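Long-range contacts in arginase (Glaciozyma antarctica, PDB 5YNL), which probably hydrolyses L-arginine to L-ornithine and urea at a binuclear manganese site: residues S49-T54 against T321-S326; C173-D178 against V229-R234; L283-D288 against H312-A317. One frame throughout, in Å; residues are numbered along the deposited sequence. Where two conformers were deposited one is given.

In the fold
All three contacts reach one parallel beta sheet, across which they come in the order contact 1, contact 3, contact 2. Strand 324-330 of contact 1 neighbours strand 281-286 of contact 3, joined by a probable hydrogen bond from Leu-283 N to Ser-326 O, 2.8 Å long. On its other side strand 281-286 borders strand 173-177 of contact 2, where Ser-284 N lies 2.8 Å from Ile-175 O. Centres of contacts 2 and 3 are about 9 Å apart, whereas contact 1 lies about 17 Å from contact 3 and about 20 Å from contact 2, centre to centre. Asp-178, Asp-286 and Asp-288 gather at the C-terminal ends of the strands, consistent with the family's binuclear manganese site.

Contact 1: residues S49-T54 against T321-S326; sequences SPFLAT and TNLLVS
Phe-51 and Val-325 both set a branch beside their own backbone N, CG of Phe-51 at chi1 -52° and CG1 of Val-325 at chi1 -66°, and these torsions bring the two side chains together at about a right angle. Val-325 CG1 touches Phe-51 CB at 3.7 Å and reaches on toward the ring obliquely. Farther along the ring, Phe-51 CE2 meets Leu-323 CD2 at 4.1 Å, while Leu-52 crosses Val-325 obliquely, CD1 to CG1. Phenylalanine suits this place because it offers a broad apolar surface for Leu-323 CD2 and Val-325 CG1 to pack against.

Ser-49 shapes the loop. Its OG accepts from Leu-52 N at 3.0 Å and from Phe-51 N at 3.2 Å, an ST motif combined with an ST turn. With an alanine here OG is gone, and the bend presenting Phe-51, its two amides left without their acceptor, would probably be freer to shift. Ser-49 CB rests 3.5 Å from Asn-322 O. Asn-322, at positive phi, follows helix 308-320, and its ND2 bonds to Pro-46 O. With no hydrogen bond crossing, loop 49-54 is held to 321-326 by apolar contact and a CA-H...O contact from Ser-49 CA to Asn-322 O.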
loop_
_atom_site.group_PDB
_atom_site.type_symbol
_atom_site.label_atom_id
_atom_site.label_comp_id
_atom_site.label_asym_id
_atom_site.label_seq_id
_atom_site.Cartn_x
_atom_site.Cartn_y
_atom_site.Cartn_z
ATOM N N SER A 49 8.166 3.372 -17.796
ATOM C CA SER A 49 8.282 4.054 -16.512
ATOM C C SER A 49 9.289 5.179 -16.592
ATOM O O SER A 49 10.420 4.960 -17.039
ATOM C CB SER A 49 8.711 3.095 -15.420
ATOM O OG SER A 49 9.145 3.818 -14.289
ATOM N N PRO A 50 8.874 6.393 -16.169
ATOM C CA PRO A 50 9.723 7.597 -16.114
ATOM C C PRO A 50 10.508 7.676 -14.815
ATOM O O PRO A 50 11.301 8.596 -14.652
ATOM C CB PRO A 50 8.712 8.759 -16.152
ATOM C CG PRO A 50 7.305 8.113 -16.019
ATOM C CD PRO A 50 7.504 6.661 -15.693
ATOM N N PHE A 51 10.293 6.729 -13.907
ATOM C CA PHE A 51 10.896 6.784 -12.575
ATOM C C PHE A 51 11.967 5.710 -12.318
ATOM O O PHE A 51 13.033 6.009 -11.755
ATOM C CB PHE A 51 9.798 6.690 -11.503
ATOM C CG PHE A 51 8.682 7.677 -11.696
ATOM C CD1 PHE A 51 8.941 9.045 -11.715
ATOM C CD2 PHE A 51 7.375 7.241 -11.864
ATOM C CE1 PHE A 51 7.902 9.962 -11.897
ATOM C CE2 PHE A 51 6.340 8.141 -12.043
ATOM C CZ PHE A 51 6.598 9.505 -12.063
ATOM N N LEU A 52 11.683 4.473 -12.730
ATOM C CA LEU A 52 12.521 3.317 -12.372
ATOM C C LEU A 52 13.912 3.278 -13.010
ATOM O O LEU A 52 14.174 3.959 -13.997
ATOM C CB LEU A 52 11.788 2.000 -12.678
ATOM C CG LEU A 52 11.031 1.332 -11.532
ATOM C CD1 LEU A 52 10.785 2.307 -10.405
ATOM C CD2 LEU A 52 9.707 0.768 -12.023
ATOM N N ALA A 53 14.792 2.460 -12.434
ATOM C CA ALA A 53 16.160 2.285 -12.930
ATOM C C ALA A 53 16.205 1.335 -14.123
ATOM O O ALA A 53 15.553 0.269 -14.111
ATOM C CB ALA A 53 17.076 1.787 -11.824
ATOM N N THR A 54 17.002 1.733 -15.122
ATOM C CA THR A 54 17.074 1.084 -16.431
ATOM C C THR A 54 17.387 -0.407 -16.379
ATOM O O THR A 54 16.970 -1.146 -17.271
ATOM C CB THR A 54 18.067 1.790 -17.367
ATOM N N THR A 321 -0.308 1.785 -16.164
ATOM C CA THR A 321 0.081 3.211 -16.203
ATOM C C THR A 321 1.589 3.452 -16.270
ATOM O O THR A 321 2.015 4.540 -16.658
ATOM C CB THR A 321 -0.443 4.027 -14.995
ATOM O OG1 THR A 321 0.447 3.851 -13.894
ATOM C CG2 THR A 321 -1.840 3.589 -14.600
ATOM N N ASN A 322 2.372 2.451 -15.867
ATOM C CA ASN A 322 3.828 2.589 -15.671
ATOM C C ASN A 322 4.255 3.548 -14.547
ATOM O O ASN A 322 5.442 3.830 -14.395
ATOM C CB ASN A 322 4.562 2.943 -16.981
ATOM C CG ASN A 322 4.542 1.816 -17.983
ATOM O OD1 ASN A 322 4.783 0.656 -17.632
ATOM N ND2 ASN A 322 4.254 2.147 -19.246
ATOM N N LEU A 323 3.294 4.024 -13.755
ATOM C CA LEU A 323 3.582 5.028 -12.719
ATOM C C LEU A 323 3.934 4.415 -11.353
ATOM O O LEU A 323 4.392 5.113 -10.446
ATOM C CB LEU A 323 2.417 6.016 -12.585
ATOM C CG LEU A 323 1.990 6.695 -13.903
ATOM C CD1 LEU A 323 0.569 7.249 -13.813
ATOM C CD2 LEU A 323 2.955 7.797 -14.300
ATOM N N LEU A 324 3.727 3.110 -11.202
ATOM C CA LEU A 324 3.928 2.470 -9.898
ATOM C C LEU A 324 5.411 2.426 -9.455
ATOM O O LEU A 324 6.272 1.923 -10.173
ATOM C CB LEU A 324 3.343 1.062 -9.926
ATOM C CG LEU A 324 3.442 0.241 -8.640
ATOM C CD1 LEU A 324 2.350 0.672 -7.652
ATOM C CD2 LEU A 324 3.335 -1.259 -8.974
ATOM N N VAL A 325 5.700 2.948 -8.269
ATOM C CA VAL A 325 7.044 2.817 -7.717
ATOM C C VAL A 325 7.063 1.997 -6.428
ATOM O O VAL A 325 8.081 1.403 -6.090
ATOM C CB VAL A 325 7.702 4.179 -7.458
ATOM C CG1 VAL A 325 7.950 4.921 -8.780
ATOM C CG2 VAL A 325 6.832 5.017 -6.514
ATOM N N SER A 326 5.937 1.947 -5.722
ATOM C CA SER A 326 5.850 1.188 -4.479
ATOM C C SER A 326 4.554 0.427 -4.332
ATOM O O SER A 326 3.471 0.948 -4.631
ATOM C CB SER A 326 6.030 2.086 -3.262
ATOM O OG SER A 326 7.396 2.255 -2.975
#

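Contact 2: residues C173-D178 against V229-R234; sequences CLIWVD and VYIGLR
Trp-176 and Tyr-230 stand side by side and point the same way, their rings meeting as an offset edge-to-face pair. The edge of Tyr-230 turns toward the face of the indole's five-membered ring, with planes at 64° and centroids 4.8 Å apart; Tyr-230 CE1 comes within 3.4 Å of Trp-176 CD1. Trp-176 has CG anti to its backbone N (chi1 -175°), whereas Tyr-230 keeps CG beside its N, and the tyrosine ring thereby leans across to its neighbour. His-155 stacks on Trp-176 as well.

Strands 173-177 and 229-231 are parallel neighbours in the central sheet of the arginase alpha/beta fold. Trp-176 N donates to Val-229 O at 2.8 Å and Ile-231 N to Trp-176 O at 3.0 Å, both nearly straight. On the sheet face carrying Ile-175, Val-177, Val-229 and Ile-231, beta-branched residues suit the extended chain. Ile-175 CG1 lies alongside Val-229 CG1 at 3.8 Å, and Ile-175 CG2 meets Ile-231 CD1 obliquely; helix 254-273 covers Ile-175 and Val-229. The chain turns a corner at Gly-232, whose phi of 105° would jam a side chain against the preceding carbonyl, and Leu-233 CD2 settles 3.5 Å from Asp-178 O.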
loop_
_atom_site.group_PDB
_atom_site.type_symbol
_atom_site.label_atom_id
_atom_site.label_comp_id
_atom_site.label_asym_id
_atom_site.label_seq_id
_atom_site.Cartn_x
_atom_site.Cartn_y
_atom_site.Cartn_z
ATOM N N CYS A 173 1.529 9.789 -5.399
ATOM C CA CYS A 173 0.175 9.747 -4.877
ATOM C C CYS A 173 -0.055 8.386 -4.217
ATOM O O CYS A 173 0.737 7.466 -4.427
ATOM C CB CYS A 173 -0.827 9.988 -5.999
ATOM S SG CYS A 173 -0.894 8.692 -7.215
ATOM N N LEU A 174 -1.116 8.237 -3.426
ATOM C CA LEU A 174 -1.284 7.004 -2.667
ATOM C C LEU A 174 -2.648 6.383 -2.891
ATOM O O LEU A 174 -3.689 7.036 -2.667
ATOM C CB LEU A 174 -1.074 7.263 -1.175
ATOM C CG LEU A 174 -1.392 6.185 -0.117
ATOM C CD1 LEU A 174 -0.628 4.886 -0.354
ATOM C CD2 LEU A 174 -1.101 6.720 1.292
ATOM N N ILE A 175 -2.656 5.124 -3.327
ATOM C CA ILE A 175 -3.920 4.413 -3.502
ATOM C C ILE A 175 -4.002 3.349 -2.427
ATOM O O ILE A 175 -3.157 2.453 -2.338
ATOM C CB ILE A 175 -4.030 3.795 -4.897
ATOM C CG1 ILE A 175 -4.015 4.911 -5.936
ATOM C CG2 ILE A 175 -5.335 2.963 -5.057
ATOM C CD1 ILE A 175 -4.115 4.390 -7.323
ATOM N N TRP A 176 -5.012 3.465 -1.585
ATOM C CA TRP A 176 -5.043 2.683 -0.373
ATOM C C TRP A 176 -6.214 1.722 -0.530
ATOM O O TRP A 176 -7.369 2.148 -0.669
ATOM C CB TRP A 176 -5.252 3.632 0.796
ATOM C CG TRP A 176 -5.191 3.039 2.153
ATOM C CD1 TRP A 176 -6.157 2.290 2.779
ATOM C CD2 TRP A 176 -4.143 3.217 3.107
ATOM N NE1 TRP A 176 -5.745 1.965 4.054
ATOM C CE2 TRP A 176 -4.515 2.521 4.277
ATOM C CE3 TRP A 176 -2.915 3.876 3.075
ATOM C CZ2 TRP A 176 -3.687 2.463 5.404
ATOM C CZ3 TRP A 176 -2.103 3.821 4.188
ATOM C CH2 TRP A 176 -2.490 3.125 5.338
ATOM N N VAL A 177 -5.914 0.428 -0.549
ATOM C CA VAL A 177 -6.942 -0.584 -0.733
ATOM C C VAL A 177 -7.139 -1.361 0.572
ATOM O O VAL A 177 -6.242 -2.083 1.039
ATOM C CB VAL A 177 -6.590 -1.525 -1.897
ATOM C CG1 VAL A 177 -7.703 -2.585 -2.089
ATOM C CG2 VAL A 177 -6.368 -0.716 -3.198
ATOM N N ASP A 178 -8.321 -1.199 1.170
ATOM C CA ASP A 178 -8.561 -1.679 2.533
ATOM C C ASP A 178 -10.036 -1.537 2.841
ATOM O O ASP A 178 -10.726 -0.691 2.257
ATOM C CB ASP A 178 -7.736 -0.848 3.539
ATOM C CG ASP A 178 -7.537 -1.551 4.882
ATOM O OD1 ASP A 178 -8.547 -1.949 5.499
ATOM O OD2 ASP A 178 -6.378 -1.704 5.327
ATOM N N VAL A 229 -6.381 8.228 -2.068
ATOM C CA VAL A 229 -7.705 7.733 -2.427
ATOM C C VAL A 229 -7.912 6.321 -1.872
ATOM O O VAL A 229 -6.974 5.497 -1.845
ATOM C CB VAL A 229 -7.986 7.847 -3.965
ATOM C CG1 VAL A 229 -7.080 6.921 -4.766
ATOM C CG2 VAL A 229 -9.448 7.565 -4.285
ATOM N N TYR A 230 -9.131 6.061 -1.397
ATOM C CA TYR A 230 -9.479 4.802 -0.760
ATOM C C TYR A 230 -10.410 3.993 -1.676
ATOM O O TYR A 230 -11.395 4.524 -2.226
ATOM C CB TYR A 230 -10.210 5.067 0.556
ATOM C CG TYR A 230 -9.360 5.551 1.707
ATOM C CD1 TYR A 230 -8.625 4.663 2.473
ATOM C CD2 TYR A 230 -9.326 6.889 2.059
ATOM C CE1 TYR A 230 -7.858 5.095 3.538
ATOM C CE2 TYR A 230 -8.557 7.334 3.134
ATOM C CZ TYR A 230 -7.828 6.425 3.863
ATOM O OH TYR A 230 -7.058 6.842 4.925
ATOM N N ILE A 231 -10.101 2.710 -1.834
ATOM C CA ILE A 231 -10.922 1.791 -2.604
ATOM C C ILE A 231 -11.157 0.565 -1.758
ATOM O O ILE A 231 -10.176 -0.038 -1.270
ATOM C CB ILE A 231 -10.192 1.337 -3.875
ATOM C CG1 ILE A 231 -9.956 2.550 -4.780
ATOM C CG2 ILE A 231 -10.998 0.262 -4.601
ATOM C CD1 ILE A 231 -8.956 2.331 -5.906
ATOM N N GLY A 232 -12.429 0.170 -1.608
ATOM C CA GLY A 232 -12.793 -1.062 -0.921
ATOM C C GLY A 232 -13.378 -0.871 0.470
ATOM O O GLY A 232 -13.712 -1.845 1.152
ATOM N N LEU A 233 -13.504 0.384 0.897
ATOM C CA LEU A 233 -13.989 0.696 2.242
ATOM C C LEU A 233 -15.372 0.086 2.551
ATOM O O LEU A 233 -16.267 0.026 1.678
ATOM C CB LEU A 233 -14.020 2.207 2.470
ATOM C CG LEU A 233 -12.694 2.975 2.546
ATOM C CD1 LEU A 233 -12.980 4.457 2.843
ATOM C CD2 LEU A 233 -11.763 2.400 3.604
ATOM N N ARG A 234 -15.528 -0.403 3.778
ATOM C CA ARG A 234 -16.834 -0.851 4.249
ATOM C C ARG A 234 -17.023 -0.583 5.750
ATOM O O ARG A 234 -17.925 0.163 6.126
ATOM C CB ARG A 234 -17.144 -2.301 3.825
ATOM C CG ARG A 234 -16.373 -3.371 4.556
ATOM C CD ARG A 234 -15.606 -4.233 3.604
ATOM N NE ARG A 234 -16.001 -5.627 3.710
ATOM C CZ ARG A 234 -15.177 -6.650 3.503
ATOM N NH1 ARG A 234 -13.909 -6.413 3.184
ATOM N NH2 ARG A 234 -15.618 -7.904 3.613
#

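Contact 3: residues L283-D288 against H312-A317; sequences LSFDVD and HYICEA
Phe-285 and Leu-283, two residues apart on one strand, both aim at helix 312-317 and meet Ile-314 and Cys-315 there. Leu-283 CD1 meets Ile-314 CG2 at 4.2 Å, the two side chains crossing at about a right angle, and Ile-314 CB sits at the edge of the Phe-285 ring, near its plane, 4.3 Å from CE2. With chi1 at -155°, the Phe-285 ring swings away from its own N and out from the strand toward the helix. Large hydrocarbon groups suit these positions, being big enough to bridge the axes of segments 283-286 and 312-317, which are 10.8 Å apart at closest approach.

Sulfur adds a contact of another kind. Cys-315 SG lies 4.7 Å from the centroid of the Phe-285 ring and 48° off its normal, an oblique sulfur-aromatic approach in which the nearest ring atom is CD2 at 3.9 Å. The same sulfur also touches Leu-283 CD2 at 4.2 Å. A small, polarisable side chain can pack against both the ring and the leucine.

Helix segment 312-317 runs nearly antiparallel to strand segment 283-286, at 167°; helix 308-320 leads into the adjacent parallel strand 324-330, a beta-alpha-beta crossover of the arginase alpha/beta fold. Leu-352 of helix 345-356 packs against both Phe-285 and Cys-315, extending the hydrophobic layer.

Polar interactions belong to the strand's other face and its end, away from the helix. Asp-286 OD1 accepts from Asp-288 N, an Asx turn where the chain enters a 3-10 segment. Ser-284 OG hydrogen-bonds to His-155 NE2. The Asp-286 carboxylate also lies close to that of Glu-331, a crowding of acidic groups consistent with the manganese-binding role of this region in arginases.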
loop_
_atom_site.group_PDB
_atom_site.type_symbol
_atom_site.label_atom_id
_atom_site.label_comp_id
_atom_site.label_asym_id
_atom_site.label_seq_id
_atom_site.Cartn_x
_atom_site.Cartn_y
_atom_site.Cartn_z
ATOM N N LEU A 283 0.922 2.010 -4.307
ATOM C CA LEU A 283 -0.284 1.196 -4.122
ATOM C C LEU A 283 -0.148 0.385 -2.859
ATOM O O LEU A 283 0.660 -0.571 -2.798
ATOM C CB LEU A 283 -0.545 0.258 -5.313
ATOM C CG LEU A 283 -1.752 -0.689 -5.254
ATOM C CD1 LEU A 283 -3.099 0.050 -5.023
ATOM C CD2 LEU A 283 -1.814 -1.465 -6.548
ATOM N N SER A 284 -0.921 0.765 -1.841
ATOM C CA SER A 284 -0.824 0.077 -0.549
ATOM C C SER A 284 -2.028 -0.847 -0.386
ATOM O O SER A 284 -3.122 -0.394 -0.011
ATOM C CB SER A 284 -0.746 1.088 0.595
ATOM O OG SER A 284 -0.176 0.487 1.741
ATOM N N PHE A 285 -1.813 -2.129 -0.680
ATOM C CA PHE A 285 -2.891 -3.112 -0.819
ATOM C C PHE A 285 -3.007 -4.042 0.397
ATOM O O PHE A 285 -2.076 -4.793 0.708
ATOM C CB PHE A 285 -2.661 -3.970 -2.071
ATOM C CG PHE A 285 -3.919 -4.565 -2.638
ATOM C CD1 PHE A 285 -4.665 -5.483 -1.909
ATOM C CD2 PHE A 285 -4.358 -4.204 -3.895
ATOM C CE1 PHE A 285 -5.847 -6.016 -2.444
ATOM C CE2 PHE A 285 -5.513 -4.736 -4.417
ATOM C CZ PHE A 285 -6.267 -5.639 -3.688
ATOM N N ASP A 286 -4.152 -3.998 1.073
ATOM C CA ASP A 286 -4.379 -4.844 2.224
ATOM C C ASP A 286 -5.305 -5.932 1.779
ATOM O O ASP A 286 -6.374 -5.665 1.242
ATOM C CB ASP A 286 -5.048 -4.072 3.350
ATOM C CG ASP A 286 -5.100 -4.859 4.630
ATOM O OD1 ASP A 286 -5.769 -5.917 4.660
ATOM O OD2 ASP A 286 -4.456 -4.434 5.615
ATOM N N VAL A 287 -4.891 -7.164 2.019
ATOM C CA VAL A 287 -5.624 -8.347 1.601
ATOM C C VAL A 287 -6.960 -8.518 2.339
ATOM O O VAL A 287 -7.848 -9.198 1.840
ATOM C CB VAL A 287 -4.690 -9.558 1.697
ATOM C CG1 VAL A 287 -5.389 -10.854 1.378
ATOM C CG2 VAL A 287 -3.543 -9.346 0.736
ATOM N N ASP A 288 -7.129 -7.863 3.488
ATOM C CA ASP A 288 -8.432 -7.871 4.166
ATOM C C ASP A 288 -9.560 -7.163 3.376
ATOM O O ASP A 288 -10.737 -7.246 3.744
ATOM C CB ASP A 288 -8.333 -7.399 5.640
ATOM C CG ASP A 288 -8.519 -5.871 5.830
ATOM O OD1 ASP A 288 -8.432 -5.069 4.861
ATOM O OD2 ASP A 288 -8.737 -5.461 7.001
ATOM N N HIS A 312 -7.328 -7.978 -8.387
ATOM C CA HIS A 312 -6.394 -8.170 -9.480
ATOM C C HIS A 312 -6.438 -7.030 -10.502
ATOM O O HIS A 312 -5.394 -6.503 -10.898
ATOM C CB HIS A 312 -6.691 -9.471 -10.191
ATOM C CG HIS A 312 -5.639 -9.855 -11.170
ATOM N ND1 HIS A 312 -4.715 -10.834 -10.906
ATOM C CD2 HIS A 312 -5.366 -9.383 -12.407
ATOM C CE1 HIS A 312 -3.904 -10.953 -11.952
ATOM N NE2 HIS A 312 -4.278 -10.084 -12.868
ATOM N N TYR A 313 -7.643 -6.677 -10.955
ATOM C CA TYR A 313 -7.804 -5.549 -11.869
ATOM C C TYR A 313 -7.183 -4.257 -11.314
ATOM O O TYR A 313 -6.583 -3.492 -12.059
ATOM C CB TYR A 313 -9.269 -5.323 -12.272
ATOM C CG TYR A 313 -9.402 -4.149 -13.214
ATOM C CD1 TYR A 313 -9.199 -4.307 -14.572
ATOM C CD2 TYR A 313 -9.684 -2.871 -12.737
ATOM C CE1 TYR A 313 -9.288 -3.239 -15.441
ATOM C CE2 TYR A 313 -9.773 -1.778 -13.613
ATOM C CZ TYR A 313 -9.570 -1.984 -14.962
ATOM O OH TYR A 313 -9.647 -0.930 -15.834
ATOM N N ILE A 314 -7.325 -4.004 -10.021
ATOM C CA ILE A 314 -6.691 -2.822 -9.443
ATOM C C ILE A 314 -5.179 -2.862 -9.722
ATOM O O ILE A 314 -4.577 -1.843 -10.131
ATOM C CB ILE A 314 -6.931 -2.709 -7.914
ATOM C CG1 ILE A 314 -8.430 -2.591 -7.605
ATOM C CG2 ILE A 314 -6.186 -1.530 -7.319
ATOM C CD1 ILE A 314 -8.730 -2.296 -6.092
ATOM N N CYS A 315 -4.573 -4.030 -9.507
ATOM C CA CYS A 315 -3.136 -4.183 -9.688
ATOM C C CYS A 315 -2.753 -4.096 -11.149
ATOM O O CYS A 315 -1.729 -3.506 -11.480
ATOM C CB CYS A 315 -2.639 -5.507 -9.064
ATOM S SG CYS A 315 -2.758 -5.499 -7.241
ATOM N N GLU A 316 -3.586 -4.649 -12.026
ATOM C CA GLU A 316 -3.309 -4.580 -13.452
ATOM C C GLU A 316 -3.441 -3.135 -13.924
ATOM O O GLU A 316 -2.545 -2.603 -14.579
ATOM C CB GLU A 316 -4.261 -5.487 -14.240
ATOM C CG GLU A 316 -3.644 -6.105 -15.487
ATOM C CD GLU A 316 -4.402 -7.348 -15.986
ATOM O OE1 GLU A 316 -5.380 -7.788 -15.309
ATOM O OE2 GLU A 316 -4.023 -7.884 -17.077
ATOM N N ALA A 317 -4.548 -2.496 -13.551
ATOM C CA ALA A 317 -4.875 -1.175 -14.060
ATOM C C ALA A 317 -3.775 -0.214 -13.682
ATOM O O ALA A 317 -3.329 0.599 -14.511
ATOM C CB ALA A 317 -6.209 -0.694 -13.526
#